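Local coordinates for protein beta-1,3-glucosyltransferase (Paecilomyces sp. J18, PDB 5JVV) that is a fungal beta-1,3-glucosyltransferase, a carbohydrate-active enzyme built around two beta sheets and held together by several disulfides, at residues 206-211 and 216-221; 264-269 and 273-278. All blocks are in the same frame, centred on the assembly; numbering follows the deposited sequence.

Interaction 1 is partly buried, interaction 2 a surface contact; they lie on opposite sides of the chain's centre, their own centres about 44 Å apart, with no elements in common. Interaction 1 joins the short helix 207-210 to the loop that follows it; interaction 2 joins 273-278, the body of helix 269-279, to the loop leading into it and its first residue. Each has an acidic side chain accepting a bond across the gap. In 206-211 with 216-221 a carboxylate meets the start of a helix, beside a buried patch of Phe219 and Ile209. In 264-269 with 273-278 a helix aspartate reaches back to a threonine and, through water, a lysine, with half-cystine Cys273 as the buried member.

Interaction 1 (206-211 and 216-221); sequences PKSIES and VSEFGT
Glu218 reaches across to the first turn of helix 207-210, where its OE1 takes two hydrogen bonds from Ser208. The backbone N of Ser208 lies 2.6 Å from Glu218 OE1 and meets it almost end-on to the C-O bond, with an N-H...O angle of 158°. The hydroxyl comes from the anti side, Ser208 OG standing 2.5 Å from Glu218 OE1 and 31° out of the carboxylate plane; it is also hydrogen-bonded to Asp215 N, between the segments. The Ser208 amide and hydroxyl would probably favour a negative charge there, perhaps aided slightly by the short helix. Glu218 CG sits between its backbone N and carbonyl carbon (chi1 69°), and the extended chain carries the acid to Ser208.

Apolar contacts gather at Phe219. Ile209 CG1 approaches its ring obliquely, 3.6 Å from Phe219 CE1, with CD1 close by, while Pro206, at the N-cap position, touches more loosely, its CG 4.2 Å from Phe219 CD1. Val216 CA covers one ring face.

The contact packs on an antiparallel sheet, consistent with one layer of the GH16 beta-sandwich (jelly roll): Phe219 packs edge-to-face with Trp198 and Phe200 of strand 195-201, and Ile209 reaches Ile87 of strand 84-90.

Interaction 2 (264-269 and 273-278); sequences LTKEDS and CIDFVA
Thr265 and Lys266 meet Asp275 where the N-capping loop of helix 269-279 folds back against the second turn of that helix. The hydroxyl Thr265 OG1 donates to Asp275 OD2 at 2.8 Å, approaching on the anti side and 18° out of the carboxylate plane. Lys266 comes across the same carboxyl group with its aliphatic part, its CE lying 3.6 Å from Asp275 CG. Its ammonium is not in direct salt-bridge contact: Lys266 NZ and Asp275 OD1 are 4.4 Å apart, and one water bridges them, accepting from the lysine and donating to the aspartate. The carboxylate is thus engaged at both oxygens, by the threonine at OD2 and by the water at OD1. A bend at chi2 folds the lysine chain over the aspartate, while Asp275 CG, anti to its backbone N (chi1 -174°), projects from the helix toward the loop.

The second shell sets this loop in place. Asp268 is the N-cap residue, its OD1 accepting from Ala271 N, and Ser272 OG is hydrogen-bonded to Lys266 N and Asp268 O. Ser269 turns its own hydroxyl to Gly253 O, tying the helix start to helix 249-255.

At the start of the second turn, Cys273 anchors the helix through its disulfide to Cys248, just after strand 240-247. Its backbone joins the two segments in the regular helical pattern: Cys273 N donates to Ser269 O at 2.8 Å, with the donor tilted 22° from the carbonyl plane.

Interaction 1 (206-211 and 216-221)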
loop_
_atom_site.group_PDB
_atom_site.type_symbol
_atom_site.label_atom_id
_atom_site.label_comp_id
_atom_site.label_asym_id
_atom_site.label_seq_id
_atom_site.Cartn_x
_atom_site.Cartn_y
_atom_site.Cartn_z
ATOM N N PRO A 206 -1.722 -12.902 -15.661
ATOM C CA PRO A 206 -2.405 -12.973 -16.958
ATOM C C PRO A 206 -1.507 -12.532 -18.119
ATOM O O PRO A 206 -0.792 -11.537 -17.985
ATOM C CB PRO A 206 -3.565 -11.990 -16.788
ATOM C CG PRO A 206 -3.853 -12.003 -15.322
ATOM C CD PRO A 206 -2.539 -12.221 -14.636
ATOM N N LYS A 207 -1.539 -13.262 -19.231
ATOM C CA LYS A 207 -0.659 -12.941 -20.349
ATOM C C LYS A 207 -0.928 -11.565 -20.965
ATOM O O LYS A 207 0.005 -10.928 -21.468
ATOM C CB LYS A 207 -0.704 -14.039 -21.415
ATOM C CG LYS A 207 0.022 -15.311 -21.009
ATOM C CD LYS A 207 1.531 -15.096 -20.990
ATOM C CE LYS A 207 2.276 -16.232 -20.301
ATOM N NZ LYS A 207 3.752 -15.963 -20.238
ATOM N N SER A 208 -2.178 -11.098 -20.915
ATOM C CA SER A 208 -2.520 -9.794 -21.499
ATOM C C SER A 208 -1.914 -8.644 -20.690
ATOM O O SER A 208 -1.681 -7.554 -21.211
ATOM C CB SER A 208 -4.033 -9.614 -21.631
ATOM O OG SER A 208 -4.651 -9.556 -20.355
ATOM N N ILE A 209 -1.669 -8.885 -19.408
ATOM C CA ILE A 209 -0.946 -7.914 -18.598
ATOM C C ILE A 209 0.532 -7.917 -18.986
ATOM O O ILE A 209 1.161 -6.862 -19.146
ATOM C CB ILE A 209 -1.113 -8.213 -17.094
ATOM C CG1 ILE A 209 -2.521 -7.817 -16.644
ATOM C CG2 ILE A 209 -0.073 -7.469 -16.273
ATOM C CD1 ILE A 209 -2.813 -8.127 -15.185
ATOM N N GLU A 210 1.090 -9.110 -19.143
ATOM C CA GLU A 210 2.486 -9.240 -19.542
ATOM C C GLU A 210 2.760 -8.613 -20.906
ATOM O O GLU A 210 3.858 -8.137 -21.145
ATOM C CB GLU A 210 2.903 -10.710 -19.533
ATOM C CG GLU A 210 2.785 -11.350 -18.156
ATOM C CD GLU A 210 3.409 -12.726 -18.093
ATOM O OE1 GLU A 210 3.338 -13.457 -19.098
ATOM O OE2 GLU A 210 3.977 -13.073 -17.036
ATOM N N SER A 211 1.758 -8.596 -21.780
ATOM C CA SER A 211 1.882 -8.076 -23.143
ATOM C C SER A 211 1.526 -6.593 -23.256
ATOM O O SER A 211 1.519 -6.041 -24.356
ATOM C CB SER A 211 0.968 -8.856 -24.094
ATOM O OG SER A 211 1.228 -10.244 -24.050
ATOM N N VAL A 216 -9.384 -7.389 -19.282
ATOM C CA VAL A 216 -9.924 -7.582 -17.933
ATOM C C VAL A 216 -10.694 -8.913 -17.791
ATOM O O VAL A 216 -10.740 -9.504 -16.707
ATOM C CB VAL A 216 -10.771 -6.355 -17.488
ATOM C CG1 VAL A 216 -11.470 -6.611 -16.166
ATOM C CG2 VAL A 216 -9.888 -5.121 -17.375
ATOM N N SER A 217 -11.245 -9.410 -18.897
ATOM C CA SER A 217 -11.944 -10.690 -18.882
ATOM C C SER A 217 -11.043 -11.838 -18.435
ATOM O O SER A 217 -11.495 -12.768 -17.765
ATOM C CB SER A 217 -12.548 -10.996 -20.249
ATOM O OG SER A 217 -13.403 -9.949 -20.659
ATOM N N GLU A 218 -9.758 -11.780 -18.774
ATOM C CA GLU A 218 -8.899 -12.868 -18.337
ATOM C C GLU A 218 -8.356 -12.708 -16.928
ATOM O O GLU A 218 -7.636 -13.584 -16.450
ATOM C CB GLU A 218 -7.780 -13.171 -19.334
ATOM C CG GLU A 218 -6.727 -12.131 -19.464
ATOM C CD GLU A 218 -5.419 -12.733 -19.939
ATOM O OE1 GLU A 218 -4.403 -12.030 -19.876
ATOM O OE2 GLU A 218 -5.407 -13.911 -20.366
ATOM N N PHE A 219 -8.727 -11.622 -16.247
ATOM C CA PHE A 219 -8.251 -11.395 -14.883
ATOM C C PHE A 219 -8.952 -12.343 -13.913
ATOM O O PHE A 219 -8.468 -12.592 -12.807
ATOM C CB PHE A 219 -8.504 -9.954 -14.435
ATOM C CG PHE A 219 -7.624 -8.919 -15.104
ATOM C CD1 PHE A 219 -6.843 -9.232 -16.217
ATOM C CD2 PHE A 219 -7.586 -7.621 -14.595
ATOM C CE1 PHE A 219 -6.051 -8.258 -16.812
ATOM C CE2 PHE A 219 -6.799 -6.649 -15.178
ATOM C CZ PHE A 219 -6.031 -6.967 -16.289
ATOM N N GLY A 220 -10.110 -12.853 -14.316
ATOM C CA GLY A 220 -10.890 -13.710 -13.442
ATOM C C GLY A 220 -11.562 -12.914 -12.339
ATOM O O GLY A 220 -11.736 -11.695 -12.450
ATOM N N THR A 221 -11.946 -13.609 -11.275
ATOM C CA THR A 221 -12.679 -12.996 -10.168
ATOM C C THR A 221 -11.775 -12.036 -9.401
ATOM O O THR A 221 -10.638 -12.383 -9.089
ATOM C CB THR A 221 -13.196 -14.083 -9.214
ATOM O OG1 THR A 221 -13.988 -15.024 -9.954
ATOM C CG2 THR A 221 -14.042 -13.469 -8.101
#

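Interaction 2 (264-269 and 273-278)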
loop_
_atom_site.group_PDB
_atom_site.type_symbol
_atom_site.label_atom_id
_atom_site.label_comp_id
_atom_site.label_asym_id
_atom_site.label_seq_id
_atom_site.Cartn_x
_atom_site.Cartn_y
_atom_site.Cartn_z
ATOM N N LEU A 264 5.294 -6.477 24.272
ATOM C CA LEU A 264 4.822 -5.301 25.001
ATOM C C LEU A 264 5.791 -4.986 26.126
ATOM O O LEU A 264 5.852 -5.701 27.122
ATOM C CB LEU A 264 3.409 -5.531 25.542
ATOM C CG LEU A 264 2.357 -5.662 24.437
ATOM C CD1 LEU A 264 1.042 -6.186 24.984
ATOM C CD2 LEU A 264 2.140 -4.324 23.739
ATOM N N THR A 265 6.550 -3.908 25.960
ATOM C CA THR A 265 7.661 -3.594 26.862
ATOM C C THR A 265 7.464 -2.276 27.610
ATOM O O THR A 265 8.195 -1.993 28.568
ATOM C CB THR A 265 8.973 -3.462 26.073
ATOM O OG1 THR A 265 8.773 -2.542 24.992
ATOM C CG2 THR A 265 9.408 -4.815 25.491
ATOM N N LYS A 266 6.522 -1.452 27.161
ATOM C CA LYS A 266 6.371 -0.115 27.739
ATOM C C LYS A 266 4.945 0.116 28.233
ATOM O O LYS A 266 4.206 -0.847 28.455
ATOM C CB LYS A 266 6.806 0.980 26.753
ATOM C CG LYS A 266 8.269 0.860 26.260
ATOM C CD LYS A 266 9.293 1.237 27.345
ATOM C CE LYS A 266 10.703 1.289 26.730
ATOM N NZ LYS A 266 11.769 1.647 27.723
ATOM N N GLU A 267 4.566 1.378 28.423
ATOM C CA GLU A 267 3.338 1.696 29.172
ATOM C C GLU A 267 2.032 1.453 28.406
ATOM O O GLU A 267 0.966 1.304 29.017
ATOM C CB GLU A 267 3.382 3.120 29.725
ATOM C CG GLU A 267 3.111 4.218 28.711
ATOM C CD GLU A 267 4.358 4.720 28.018
ATOM O OE1 GLU A 267 5.394 4.026 28.055
ATOM O OE2 GLU A 267 4.292 5.817 27.420
ATOM N N ASP A 268 2.113 1.429 27.078
ATOM C CA ASP A 268 0.970 1.048 26.246
ATOM C C ASP A 268 1.483 0.536 24.913
ATOM O O ASP A 268 2.697 0.525 24.679
ATOM C CB ASP A 268 -0.052 2.185 26.075
ATOM C CG ASP A 268 0.518 3.436 25.410
ATOM O OD1 ASP A 268 1.637 3.425 24.861
ATOM O OD2 ASP A 268 -0.204 4.461 25.419
ATOM N N SER A 269 0.579 0.121 24.032
ATOM C CA SER A 269 1.021 -0.502 22.789
ATOM C C SER A 269 1.817 0.455 21.912
ATOM O O SER A 269 2.796 0.049 21.289
ATOM C CB SER A 269 -0.149 -1.081 22.007
ATOM O OG SER A 269 -1.012 -0.058 21.584
ATOM N N CYS A 273 5.533 -0.197 20.665
ATOM C CA CYS A 273 5.831 -0.175 19.239
ATOM C C CYS A 273 7.057 0.702 18.961
ATOM O O CYS A 273 7.964 0.313 18.217
ATOM C CB CYS A 273 4.617 0.356 18.481
ATOM S SG CYS A 273 4.804 0.254 16.683
ATOM N N ILE A 274 7.080 1.888 19.567
ATOM C CA ILE A 274 8.197 2.811 19.371
ATOM C C ILE A 274 9.487 2.185 19.888
ATOM O O ILE A 274 10.536 2.267 19.231
ATOM C CB ILE A 274 7.916 4.175 20.032
ATOM C CG1 ILE A 274 6.802 4.889 19.271
ATOM C CG2 ILE A 274 9.172 5.043 20.016
ATOM C CD1 ILE A 274 6.250 6.126 19.986
ATOM N N ASP A 275 9.412 1.533 21.047
ATOM C CA ASP A 275 10.569 0.816 21.596
ATOM C C ASP A 275 11.147 -0.203 20.601
ATOM O O ASP A 275 12.341 -0.221 20.360
ATOM C CB ASP A 275 10.207 0.153 22.939
ATOM C CG ASP A 275 11.405 -0.475 23.633
ATOM O OD1 ASP A 275 12.499 0.129 23.635
ATOM O OD2 ASP A 275 11.255 -1.584 24.189
ATOM N N PHE A 276 10.288 -1.022 20.000
ATOM C CA PHE A 276 10.736 -2.033 19.052
ATOM C C PHE A 276 11.384 -1.374 17.832
ATOM O O PHE A 276 12.505 -1.729 17.433
ATOM C CB PHE A 276 9.540 -2.895 18.632
ATOM C CG PHE A 276 9.914 -4.127 17.857
ATOM C CD1 PHE A 276 9.940 -5.370 18.481
ATOM C CD2 PHE A 276 10.218 -4.051 16.503
ATOM C CE1 PHE A 276 10.282 -6.514 17.758
ATOM C CE2 PHE A 276 10.549 -5.190 15.779
ATOM C CZ PHE A 276 10.589 -6.420 16.411
ATOM N N VAL A 277 10.690 -0.401 17.246
ATOM C CA VAL A 277 11.188 0.243 16.031
ATOM C C VAL A 277 12.484 1.018 16.295
ATOM O O VAL A 277 13.423 0.970 15.497
ATOM C CB VAL A 277 10.116 1.155 15.402
ATOM C CG1 VAL A 277 10.691 1.917 14.226
ATOM C CG2 VAL A 277 8.916 0.331 14.963
ATOM N N ALA A 278 12.557 1.699 17.430
ATOM C CA ALA A 278 13.757 2.467 17.747
ATOM C C ALA A 278 14.982 1.600 18.014
ATOM O O ALA A 278 16.096 1.938 17.580
ATOM C CB ALA A 278 13.490 3.365 18.943
HETATM O O HOH W 1 13.809 1.252 25.736
#